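Local structure of tyrosinase (Burkholderia thailandensis, 5ZRD) at residues A[324-329]-A[403-408]; A[127-132]-A[210-215]. The protein catalyses, as a dicopper enzyme, the hydroxylation of monophenols to catechols and probably oxidises these on to quinones. All coordinates share one frame; numbering follows the deposited sequence.

Two contacts in the same chain show how loops are fastened to the helices of a dicopper enzyme. Interaction 2 comes first: the chain leaves helix 122-127 and runs through 127-132, and 77 residues separate this segment from 210-215, which lies on helix 205-221 and meets the earlier loop. Only after this loop has closed does interaction 1 open, on helix 315-334; the 73 residues beyond it are closed by 403-408. The two closures therefore follow in series, neither nested nor crossed. The centres of interactions 1 and 2 lie 22 Å apart and the two do not touch. Interaction 2 joins two parts of the central tyrosinase domain; interaction 1 ties helix 315-334, which carries the copper ligand His320, to the loop between strand 398-400 and helix 410-415.

Interaction 1: A[324-329]-A[403-408]; sequences DRMFWV and GSLDDA
Arg325 reaches from helix 315-334 to the backbone of a type II beta turn, Gly403 to Asp406, and grips one carbonyl oxygen with two nitrogens. NH1 hydrogen-bonds to Ser404 O at 3.0 Å and NH2 to that same atom at 3.2 Å; the oxygen sits in the guanidinium plane, and the two donors come from opposite faces of the carbonyl plane. NH1 also forms a salt bridge to Asp406 OD1 at 3.3 Å, although the carboxylate is turned 67° from the guanidinium. A water bridges this pair, accepting from NH1 and donating to OD1 at 2.6 Å. Met326 CE lies over one face of the guanidinium, offset toward its rim, while Val329 CG2 packs 3.7 Å from Asp406 OD1. The arginine chain first extends, CG anti to the backbone N (chi1 -173°), then bends at chi3 to present its end.

Further out, Asn322 OD1 accepts from Arg325 NE, and Ser404 OG hydrogen-bonds to Asp118 and Thr120. Asp406 OD2 takes the N-H of Gly403 at 3.0 Å, tying the turn's two ends together. With Asp406 close by, the guanidinium charge is probably partly balanced, and the paired bonds to Ser404 O, with NE held by Asn322, probably fix the guanidinium's turn about CD-NE.

Interaction 2: A[127-132]-A[210-215]; sequences HGIPSI and ELLNSN
The end of helix 122-127 meets helix 205-221 at Gly128, where the chain leaves helical geometry with a positive phi and Asn213 receives the loop that follows. The central bond runs from Ile129 N to Asn213 OD1, 2.7 Å long and fairly straight at the hydrogen (161°). Its donor stands well above the carbonyl plane of the amide, 57° out of it, rather than on a lone pair. The other branch of the same amide is used too: Asn213 ND2 donates to a water at 2.9 Å, and that water donates in turn to Ile129 O. One side chain thus serves both the N-H and, through water, the C=O of a single loop residue.

Backbone closeness makes this possible. The CA atoms of Gly128 and Asn213 are 4.3 Å apart, and Gly128, with its positive phi and no side chain, lets the backbone come this close to Asn213, whose CB also rests 3.5 Å from His127 O. Within the common central domain of tyrosinase, the contact therefore joins a helix exit to the flank of a later helix. A bound copper ion is about 14 Å from the Ile129 side chain, so the contact is not part of the metal site.

Beside this polar pair the contact turns apolar. Ile129 CD1 meets Leu212 CD2 at 3.8 Å, the two side chains crossing obliquely. Leu212 CG is anti to its own backbone N (chi1 166°), which brings CD2 against Ile129 CD1, and Trp117 touches both Ile129 and Pro130, while Val14 and Gln18 of helix 14-22 pack on Pro130.

Interaction 1: A[324-329]-A[403-408]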
ATOM      1  N   ASP A 324      37.814  11.697 -11.080  1.00 33.32           N
ATOM      2  CA  ASP A 324      37.402  12.881 -11.839  1.00 33.75           C
ATOM      3  C   ASP A 324      38.530  13.293 -12.755  1.00 34.82           C
ATOM      4  O   ASP A 324      38.291  13.715 -13.864  1.00 30.89           O
ATOM      5  CB  ASP A 324      37.067  14.033 -10.899  1.00 34.22           C
ATOM      6  CG  ASP A 324      36.338  15.159 -11.593  1.00 36.45           C
ATOM      7  OD1 ASP A 324      35.284  14.855 -12.204  1.00 29.56           O
ATOM      8  OD2 ASP A 324      36.814  16.336 -11.485  1.00 36.06           O
ATOM      9  N   ARG A 325      39.763  13.158 -12.282  1.00 31.17           N
ATOM     10  CA  ARG A 325      40.921  13.433 -13.114  1.00 33.50           C
ATOM     11  C   ARG A 325      40.968  12.480 -14.318  1.00 34.36           C
ATOM     12  O   ARG A 325      41.280  12.895 -15.461  1.00 37.86           O
ATOM     13  CB  ARG A 325      42.181  13.301 -12.269  1.00 29.85           C
ATOM     14  CG  ARG A 325      43.454  13.718 -12.966  1.00 30.13           C
ATOM     15  CD  ARG A 325      44.657  13.438 -12.071  1.00 31.42           C
ATOM     16  NE  ARG A 325      44.916  12.023 -11.845  1.00 29.16           N
ATOM     17  CZ  ARG A 325      45.656  11.257 -12.631  1.00 29.89           C
ATOM     18  NH1 ARG A 325      46.237  11.801 -13.683  1.00 32.19           N
ATOM     19  NH2 ARG A 325      45.831   9.963 -12.359  1.00 27.63           N
ATOM     20  N   MET A 326      40.645  11.214 -14.085  1.00 34.43           N
ATOM     21  CA  MET A 326      40.610  10.214 -15.184  1.00 31.54           C
ATOM     22  C   MET A 326      39.496  10.595 -16.172  1.00 27.67           C
ATOM     23  O   MET A 326      39.680  10.535 -17.373  1.00 27.48           O
ATOM     24  CB  MET A 326      40.385   8.803 -14.636  1.00 30.22           C
ATOM     25  CG  MET A 326      41.555   8.262 -13.828  1.00 31.44           C
ATOM     26  SD  MET A 326      42.935   7.741 -14.890  1.00 35.87           S
ATOM     27  CE  MET A 326      43.940   9.207 -14.903  1.00 41.34           C
ATOM     28  N   PHE A 327      38.357  10.996 -15.660  1.00 25.89           N
ATOM     29  CA  PHE A 327      37.280  11.505 -16.510  1.00 27.34           C
ATOM     30  C   PHE A 327      37.800  12.676 -17.358  1.00 30.54           C
ATOM     31  O   PHE A 327      37.515  12.757 -18.544  1.00 33.82           O
ATOM     32  CB  PHE A 327      36.098  11.889 -15.624  1.00 26.57           C
ATOM     33  CG  PHE A 327      34.917  12.514 -16.306  1.00 25.39           C
ATOM     34  CD1 PHE A 327      34.705  12.393 -17.673  1.00 28.41           C
ATOM     35  CD2 PHE A 327      34.008  13.241 -15.570  1.00 28.18           C
ATOM     36  CE1 PHE A 327      33.592  12.966 -18.279  1.00 26.44           C
ATOM     37  CE2 PHE A 327      32.878  13.800 -16.171  1.00 30.32           C
ATOM     38  CZ  PHE A 327      32.665  13.635 -17.522  1.00 28.27           C
ATOM     39  N   TRP A 328      38.597  13.557 -16.768  1.00 31.57           N
ATOM     40  CA  TRP A 328      39.099  14.754 -17.471  1.00 34.60           C
ATOM     41  C   TRP A 328      40.169  14.361 -18.510  1.00 32.40           C
ATOM     42  O   TRP A 328      40.190  14.904 -19.616  1.00 31.56           O
ATOM     43  CB  TRP A 328      39.631  15.787 -16.455  1.00 30.67           C
ATOM     44  CG  TRP A 328      40.209  17.014 -17.088  1.00 30.28           C
ATOM     45  CD1 TRP A 328      41.515  17.402 -17.068  1.00 30.20           C
ATOM     46  CD2 TRP A 328      39.510  17.996 -17.876  1.00 29.66           C
ATOM     47  NE1 TRP A 328      41.674  18.552 -17.793  1.00 30.67           N
ATOM     48  CE2 TRP A 328      40.465  18.949 -18.288  1.00 29.18           C
ATOM     49  CE3 TRP A 328      38.189  18.154 -18.290  1.00 29.42           C
ATOM     50  CZ2 TRP A 328      40.134  20.058 -19.055  1.00 27.22           C
ATOM     51  CZ3 TRP A 328      37.858  19.257 -19.049  1.00 30.62           C
ATOM     52  CH2 TRP A 328      38.819  20.199 -19.417  1.00 27.71           C
ATOM     53  N   VAL A 329      41.023  13.401 -18.157  1.00 28.78           N
ATOM     54  CA  VAL A 329      41.985  12.868 -19.103  1.00 30.28           C
ATOM     55  C   VAL A 329      41.281  12.222 -20.299  1.00 29.69           C
ATOM     56  O   VAL A 329      41.734  12.397 -21.393  1.00 29.34           O
ATOM     57  CB  VAL A 329      42.933  11.846 -18.457  1.00 33.11           C
ATOM     58  CG1 VAL A 329      43.722  11.092 -19.515  1.00 35.23           C
ATOM     59  CG2 VAL A 329      43.877  12.512 -17.475  1.00 31.28           C
ATOM     60  N   GLY A 403      49.779  14.048 -13.533  1.00 43.88           N
ATOM     61  CA  GLY A 403      49.846  12.777 -12.835  1.00 40.46           C
ATOM     62  C   GLY A 403      49.834  11.602 -13.788  1.00 39.61           C
ATOM     63  O   GLY A 403      49.798  11.770 -15.004  1.00 38.81           O
ATOM     64  N   SER A 404      49.834  10.410 -13.212  1.00 35.79           N
ATOM     65  CA  SER A 404      49.958   9.169 -13.961  1.00 34.75           C
ATOM     66  C   SER A 404      48.887   9.087 -15.067  1.00 35.40           C
ATOM     67  O   SER A 404      47.737   9.522 -14.899  1.00 39.80           O
ATOM     68  CB  SER A 404      49.902   7.968 -13.011  1.00 33.76           C
ATOM     69  OG  SER A 404      48.606   7.759 -12.461  1.00 31.85           O
ATOM     70  N   LEU A 405      49.289   8.529 -16.199  1.00 34.87           N
ATOM     71  CA  LEU A 405      48.414   8.159 -17.294  1.00 35.62           C
ATOM     72  C   LEU A 405      47.863   9.376 -18.049  1.00 34.26           C
ATOM     73  O   LEU A 405      46.913   9.203 -18.834  1.00 35.54           O
ATOM     74  CB  LEU A 405      47.248   7.305 -16.777  1.00 36.66           C
ATOM     75  CG  LEU A 405      47.622   6.042 -16.000  1.00 37.92           C
ATOM     76  CD1 LEU A 405      46.369   5.238 -15.651  1.00 38.28           C
ATOM     77  CD2 LEU A 405      48.593   5.182 -16.779  1.00 37.45           C
ATOM     78  N   ASP A 406      48.410  10.566 -17.888  1.00 32.86           N
ATOM     79  CA  ASP A 406      47.941  11.698 -18.728  1.00 37.40           C
ATOM     80  C   ASP A 406      48.072  11.395 -20.254  1.00 37.83           C
ATOM     81  O   ASP A 406      47.263  11.825 -21.076  1.00 40.04           O
ATOM     82  CB  ASP A 406      48.712  12.972 -18.406  1.00 39.76           C
ATOM     83  CG  ASP A 406      48.412  13.538 -17.005  1.00 45.06           C
ATOM     84  OD1 ASP A 406      47.321  13.277 -16.413  1.00 46.71           O
ATOM     85  OD2 ASP A 406      49.293  14.273 -16.501  1.00 41.54           O
ATOM     86  N   ASP A 407      49.087  10.638 -20.623  1.00 41.57           N
ATOM     87  CA  ASP A 407      49.465  10.506 -22.019  1.00 46.57           C
ATOM     88  C   ASP A 407      49.298   9.052 -22.488  1.00 46.95           C
ATOM     89  O   ASP A 407      49.739   8.132 -21.812  1.00 47.71           O
ATOM     90  CB  ASP A 407      50.942  10.924 -22.206  1.00 48.81           C
ATOM     91  CG  ASP A 407      51.245  12.330 -21.692  1.00 52.48           C
ATOM     92  OD1 ASP A 407      50.420  13.253 -21.916  1.00 48.74           O
ATOM     93  OD2 ASP A 407      52.320  12.484 -21.040  1.00 61.66           O
ATOM     94  N   ALA A 408      48.648   8.887 -23.641  1.00 53.86           N
ATOM     95  CA  ALA A 408      48.574   7.638 -24.405  1.00 51.64           C
ATOM     96  C   ALA A 408      49.960   7.362 -24.974  1.00 54.35           C
ATOM     97  O   ALA A 408      50.410   8.144 -25.787  1.00 62.84           O
ATOM     98  CB  ALA A 408      47.561   7.773 -25.529  1.00 46.27           C
TER
HETATM   99  O   HOH W   1      46.252  14.776 -14.527  1.00 32.88           O

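Interaction 2: A[127-132]-A[210-215]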
ATOM      1  N   HIS A 127      54.010   1.220  -2.859  1.00 39.02           N
ATOM      2  CA  HIS A 127      53.850   1.417  -1.409  1.00 42.62           C
ATOM      3  C   HIS A 127      52.389   1.555  -0.934  1.00 42.48           C
ATOM      4  O   HIS A 127      52.160   1.662   0.267  1.00 39.97           O
ATOM      5  CB  HIS A 127      54.650   2.652  -1.013  1.00 46.24           C
ATOM      6  CG  HIS A 127      56.094   2.424  -1.252  1.00 49.90           C
ATOM      7  ND1 HIS A 127      56.829   3.192  -2.130  1.00 51.15           N
ATOM      8  CD2 HIS A 127      56.901   1.440  -0.811  1.00 51.72           C
ATOM      9  CE1 HIS A 127      58.055   2.729  -2.184  1.00 53.66           C
ATOM     10  NE2 HIS A 127      58.122   1.646  -1.384  1.00 54.84           N
ATOM     11  N   GLY A 128      51.402   1.600  -1.823  1.00 39.62           N
ATOM     12  CA  GLY A 128      50.015   1.717  -1.385  1.00 41.87           C
ATOM     13  C   GLY A 128      49.627   3.153  -1.070  1.00 38.87           C
ATOM     14  O   GLY A 128      50.050   4.077  -1.741  1.00 40.22           O
ATOM     15  N   ILE A 129      48.835   3.352  -0.038  1.00 36.33           N
ATOM     16  CA  ILE A 129      48.207   4.654   0.134  1.00 36.50           C
ATOM     17  C   ILE A 129      49.219   5.620   0.761  1.00 37.22           C
ATOM     18  O   ILE A 129      49.893   5.283   1.711  1.00 41.16           O
ATOM     19  CB  ILE A 129      46.926   4.547   0.978  1.00 34.50           C
ATOM     20  CG1 ILE A 129      46.012   3.417   0.500  1.00 34.15           C
ATOM     21  CG2 ILE A 129      46.209   5.892   1.031  1.00 34.32           C
ATOM     22  CD1 ILE A 129      44.763   3.297   1.320  1.00 36.50           C
ATOM     23  N   PRO A 130      49.291   6.842   0.246  1.00 38.68           N
ATOM     24  CA  PRO A 130      50.149   7.854   0.892  1.00 41.55           C
ATOM     25  C   PRO A 130      49.846   7.956   2.392  1.00 38.50           C
ATOM     26  O   PRO A 130      48.668   7.985   2.745  1.00 40.46           O
ATOM     27  CB  PRO A 130      49.784   9.165   0.163  1.00 39.74           C
ATOM     28  CG  PRO A 130      49.460   8.701  -1.233  1.00 40.54           C
ATOM     29  CD  PRO A 130      48.757   7.365  -1.021  1.00 39.40           C
ATOM     30  N   SER A 131      50.877   8.046   3.241  1.00 40.83           N
ATOM     31  CA  SER A 131      50.660   7.984   4.719  1.00 42.26           C
ATOM     32  C   SER A 131      49.884   9.213   5.227  1.00 37.40           C
ATOM     33  O   SER A 131      49.276   9.138   6.285  1.00 38.48           O
ATOM     34  CB  SER A 131      51.947   7.828   5.464  1.00 42.98           C
ATOM     35  OG  SER A 131      52.792   8.938   5.196  1.00 47.52           O
ATOM     36  N   ILE A 132      49.829  10.322   4.492  1.00 34.05           N
ATOM     37  CA  ILE A 132      49.032  11.471   4.999  1.00 34.23           C
ATOM     38  C   ILE A 132      47.568  11.047   5.124  1.00 32.20           C
ATOM     39  O   ILE A 132      46.880  11.592   5.958  1.00 35.22           O
ATOM     40  CB  ILE A 132      49.182  12.749   4.143  1.00 38.20           C
ATOM     41  CG1 ILE A 132      48.397  13.937   4.710  1.00 42.71           C
ATOM     42  CG2 ILE A 132      48.772  12.494   2.702  1.00 40.76           C
ATOM     43  CD1 ILE A 132      48.754  14.298   6.122  1.00 43.59           C
ATOM     44  N   GLU A 210      49.674  -1.768   7.094  1.00 42.50           N
ATOM     45  CA  GLU A 210      50.521  -2.599   6.188  1.00 47.16           C
ATOM     46  C   GLU A 210      49.628  -3.519   5.346  1.00 41.60           C
ATOM     47  O   GLU A 210      49.818  -3.615   4.121  1.00 42.62           O
ATOM     48  CB  GLU A 210      51.583  -3.399   6.960  1.00 47.37           C
ATOM     49  CG  GLU A 210      52.682  -2.508   7.540  1.00 54.98           C
ATOM     50  CD  GLU A 210      53.641  -3.171   8.520  1.00 61.54           C
ATOM     51  OE1 GLU A 210      53.767  -4.407   8.490  1.00 57.00           O
ATOM     52  OE2 GLU A 210      54.255  -2.438   9.320  1.00 67.87           O
ATOM     53  N   LEU A 211      48.676  -4.186   5.999  1.00 37.18           N
ATOM     54  CA  LEU A 211      47.774  -5.071   5.284  1.00 37.48           C
ATOM     55  C   LEU A 211      46.997  -4.290   4.212  1.00 33.82           C
ATOM     56  O   LEU A 211      46.805  -4.787   3.068  1.00 34.14           O
ATOM     57  CB  LEU A 211      46.816  -5.722   6.283  1.00 38.81           C
ATOM     58  CG  LEU A 211      47.413  -6.845   7.137  1.00 41.78           C
ATOM     59  CD1 LEU A 211      46.414  -7.298   8.193  1.00 42.20           C
ATOM     60  CD2 LEU A 211      47.835  -8.033   6.283  1.00 37.25           C
ATOM     61  N   LEU A 212      46.544  -3.086   4.558  1.00 30.65           N
ATOM     62  CA  LEU A 212      45.740  -2.320   3.622  1.00 32.06           C
ATOM     63  C   LEU A 212      46.644  -1.936   2.443  1.00 32.34           C
ATOM     64  O   LEU A 212      46.259  -2.059   1.292  1.00 33.83           O
ATOM     65  CB  LEU A 212      45.137  -1.107   4.338  1.00 33.32           C
ATOM     66  CG  LEU A 212      44.544  -0.011   3.446  1.00 32.37           C
ATOM     67  CD1 LEU A 212      43.453  -0.562   2.547  1.00 38.48           C
ATOM     68  CD2 LEU A 212      43.988   1.108   4.274  1.00 30.48           C
ATOM     69  N   ASN A 213      47.864  -1.524   2.721  1.00 33.38           N
ATOM     70  CA  ASN A 213      48.699  -0.988   1.644  1.00 36.50           C
ATOM     71  C   ASN A 213      49.024  -2.123   0.681  1.00 36.85           C
ATOM     72  O   ASN A 213      49.025  -1.987  -0.560  1.00 41.44           O
ATOM     73  CB  ASN A 213      49.942  -0.263   2.178  1.00 36.83           C
ATOM     74  CG  ASN A 213      49.597   1.136   2.629  1.00 37.55           C
ATOM     75  OD1 ASN A 213      48.622   1.713   2.128  1.00 35.21           O
ATOM     76  ND2 ASN A 213      50.355   1.668   3.578  1.00 32.65           N
ATOM     77  N   SER A 214      49.188  -3.277   1.276  1.00 36.33           N
ATOM     78  CA  SER A 214      49.563  -4.445   0.513  1.00 33.93           C
ATOM     79  C   SER A 214      48.380  -4.932  -0.354  1.00 32.38           C
ATOM     80  O   SER A 214      48.558  -5.317  -1.523  1.00 34.54           O
ATOM     81  CB  SER A 214      50.078  -5.477   1.488  1.00 33.87           C
ATOM     82  OG  SER A 214      49.907  -6.746   0.946  1.00 38.59           O
ATOM     83  N   ASN A 215      47.165  -4.912   0.208  1.00 29.79           N
ATOM     84  CA  ASN A 215      45.920  -5.187  -0.554  1.00 28.86           C
ATOM     85  C   ASN A 215      45.796  -4.167  -1.688  1.00 29.85           C
ATOM     86  O   ASN A 215      45.566  -4.554  -2.825  1.00 30.17           O
ATOM     87  CB  ASN A 215      44.694  -5.163   0.363  1.00 29.48           C
ATOM     88  CG  ASN A 215      43.412  -5.708  -0.226  1.00 29.37           C
ATOM     89  OD1 ASN A 215      42.342  -5.096  -0.095  1.00 33.77           O
ATOM     90  ND2 ASN A 215      43.484  -6.857  -0.848  1.00 25.15           N
TER
HETATM   91  O   HOH W   2      49.792   4.371   4.432  1.00 35.57           O